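Local coordinates for ESXA (Geobacillus thermodenitrificans, PDB 3ZBH), which is of unknown function but, as a WXG100 (ESAT-6-like) family protein, is probably exported by a type VII secretion system, at residues Ala33-Met38 with Gln56-Leu61. Sequence-based numbering, arbitrary orientation.
Sequences ARLDQM and QQYQEL
Helices 11-45 and 48-95, the two arms of the WXG100 helical hairpin, run antiparallel and face each other here through L35 and Y58, whose CA atoms lie 8.9 Å apart. A tyrosine suits this place because its long, rigid ring carries the hydroxyl from one helix to the other. The side chain of Y58 starts with CG anti to its own backbone N (chi1 175°), which sends the ring across to helix 11-45, where the Y58 side chain also touches I32 and S39. Its hydroxyl ends beside the first side-chain carbon of L35, with Y58 OH 3.4 Å from L35 CB, while CE1 of Y58 lies 3.7 Å from that same CB. The CD1 methyl of L35 adds a looser touch on CE1 of Y58 at 4.0 Å, so a branched aliphatic residue gives the ring an apolar neighbour. D36, one residue on, supplies the polar partner: its short side chain ends in two acceptor oxygens, suited to a hydroxyl and an arginine. The Y58 hydroxyl donates a short hydrogen bond to D36, with OH 2.6 Å from OD1. That oxygen lies at the ring edge, near the ring plane, yet the hydroxyl meets the carboxylate from above, 43° out of its plane, and the two planes stand 84° apart. OD2 of D36 forms a salt bridge to R62 on helix 48-95. M68 of the second subunit packs on the Y58 side chain as well. D36 thus links to both Y58 and R62, which should limit rotation of the carboxylate and probably stabilise its negative charge, while the buried tyrosine has its hydroxyl satisfied.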
# COMPACT_ATOMS: atom_id res chain seq x y z
N ALA B 33 2.35 -8.94 -3.16
CA ALA B 33 2.09 -10.27 -3.70
C ALA B 33 1.02 -10.24 -4.79
O ALA B 33 1.20 -10.85 -5.84
CB ALA B 33 1.69 -11.20 -2.56
N ARG B 34 -0.08 -9.53 -4.55
CA ARG B 34 -1.12 -9.40 -5.58
C ARG B 34 -0.66 -8.66 -6.84
O ARG B 34 -0.93 -9.11 -7.98
CB ARG B 34 -2.40 -8.76 -5.03
CG ARG B 34 -3.10 -9.53 -3.92
CD ARG B 34 -4.47 -8.92 -3.64
NE ARG B 34 -4.44 -7.50 -3.25
CZ ARG B 34 -4.26 -7.04 -2.01
NH1 ARG B 34 -4.07 -7.88 -1.00
NH2 ARG B 34 -4.28 -5.73 -1.78
N LEU B 35 0.03 -7.54 -6.65
CA LEU B 35 0.64 -6.82 -7.78
C LEU B 35 1.72 -7.65 -8.49
O LEU B 35 1.88 -7.52 -9.69
CB LEU B 35 1.24 -5.49 -7.31
CG LEU B 35 0.25 -4.49 -6.71
CD1 LEU B 35 1.02 -3.23 -6.31
CD2 LEU B 35 -0.84 -4.16 -7.73
N ASP B 36 2.45 -8.50 -7.78
CA ASP B 36 3.43 -9.35 -8.45
C ASP B 36 2.74 -10.28 -9.46
O ASP B 36 3.20 -10.44 -10.62
CB ASP B 36 4.23 -10.20 -7.45
CG ASP B 36 5.31 -9.42 -6.73
OD1 ASP B 36 5.66 -8.27 -7.14
OD2 ASP B 36 5.80 -9.98 -5.73
N GLN B 37 1.63 -10.87 -9.04
CA GLN B 37 0.87 -11.76 -9.90
C GLN B 37 0.14 -11.00 -11.04
O GLN B 37 0.12 -11.45 -12.20
CB GLN B 37 -0.13 -12.52 -9.05
CG GLN B 37 -0.93 -13.52 -9.85
CD GLN B 37 -1.69 -14.45 -8.94
OE1 GLN B 37 -2.80 -14.13 -8.49
NE2 GLN B 37 -1.11 -15.60 -8.67
N MET B 38 -0.46 -9.86 -10.71
CA MET B 38 -1.01 -8.94 -11.73
C MET B 38 -0.02 -8.52 -12.81
O MET B 38 -0.43 -8.31 -13.97
CB MET B 38 -1.64 -7.71 -11.08
CG MET B 38 -2.98 -8.03 -10.43
SD MET B 38 -3.41 -6.83 -9.18
CE MET B 38 -3.63 -5.34 -10.15
N GLN B 56 9.19 -2.09 -15.55
CA GLN B 56 10.37 -1.32 -15.19
C GLN B 56 10.05 -0.32 -14.07
O GLN B 56 10.80 -0.21 -13.12
CB GLN B 56 10.94 -0.61 -16.43
CG GLN B 56 12.43 -0.32 -16.37
CD GLN B 56 12.75 0.98 -15.65
OE1 GLN B 56 13.57 1.00 -14.72
NE2 GLN B 56 12.11 2.08 -16.06
N GLN B 57 8.91 0.37 -14.18
CA GLN B 57 8.48 1.31 -13.14
C GLN B 57 8.04 0.58 -11.87
O GLN B 57 8.42 0.96 -10.79
CB GLN B 57 7.32 2.14 -13.65
CG GLN B 57 7.72 3.13 -14.74
CD GLN B 57 6.55 3.96 -15.18
OE1 GLN B 57 5.96 4.70 -14.39
NE2 GLN B 57 6.18 3.83 -16.44
N TYR B 58 7.23 -0.46 -12.04
CA TYR B 58 6.81 -1.30 -10.93
C TYR B 58 7.99 -1.81 -10.10
O TYR B 58 8.06 -1.60 -8.87
CB TYR B 58 5.95 -2.48 -11.43
CG TYR B 58 5.60 -3.41 -10.30
CD1 TYR B 58 4.77 -2.98 -9.29
CD2 TYR B 58 6.15 -4.70 -10.22
CE1 TYR B 58 4.44 -3.79 -8.22
CE2 TYR B 58 5.81 -5.55 -9.16
CZ TYR B 58 4.97 -5.08 -8.16
OH TYR B 58 4.62 -5.84 -7.07
N GLN B 59 8.94 -2.48 -10.77
CA GLN B 59 10.13 -2.99 -10.09
C GLN B 59 11.02 -1.90 -9.45
O GLN B 59 11.74 -2.17 -8.49
CB GLN B 59 10.96 -3.90 -11.00
CG GLN B 59 10.25 -5.20 -11.42
CD GLN B 59 10.05 -6.18 -10.27
OE1 GLN B 59 9.03 -6.87 -10.20
NE2 GLN B 59 11.02 -6.26 -9.37
N GLU B 60 10.97 -0.69 -9.99
CA GLU B 60 11.66 0.44 -9.35
C GLU B 60 11.03 0.81 -7.99
O GLU B 60 11.72 1.26 -7.08
CB GLU B 60 11.67 1.65 -10.30
CG GLU B 60 12.74 2.69 -9.99
CD GLU B 60 12.22 3.87 -9.18
OE1 GLU B 60 11.26 4.53 -9.63
OE2 GLU B 60 12.78 4.15 -8.10
N LEU B 61 9.72 0.63 -7.87
CA LEU B 61 9.00 1.08 -6.69
C LEU B 61 8.86 -0.02 -5.64
O LEU B 61 8.72 0.26 -4.45
CB LEU B 61 7.61 1.57 -7.08
CG LEU B 61 7.58 2.82 -7.96
CD1 LEU B 61 6.15 3.07 -8.42
CD2 LEU B 61 8.14 4.02 -7.22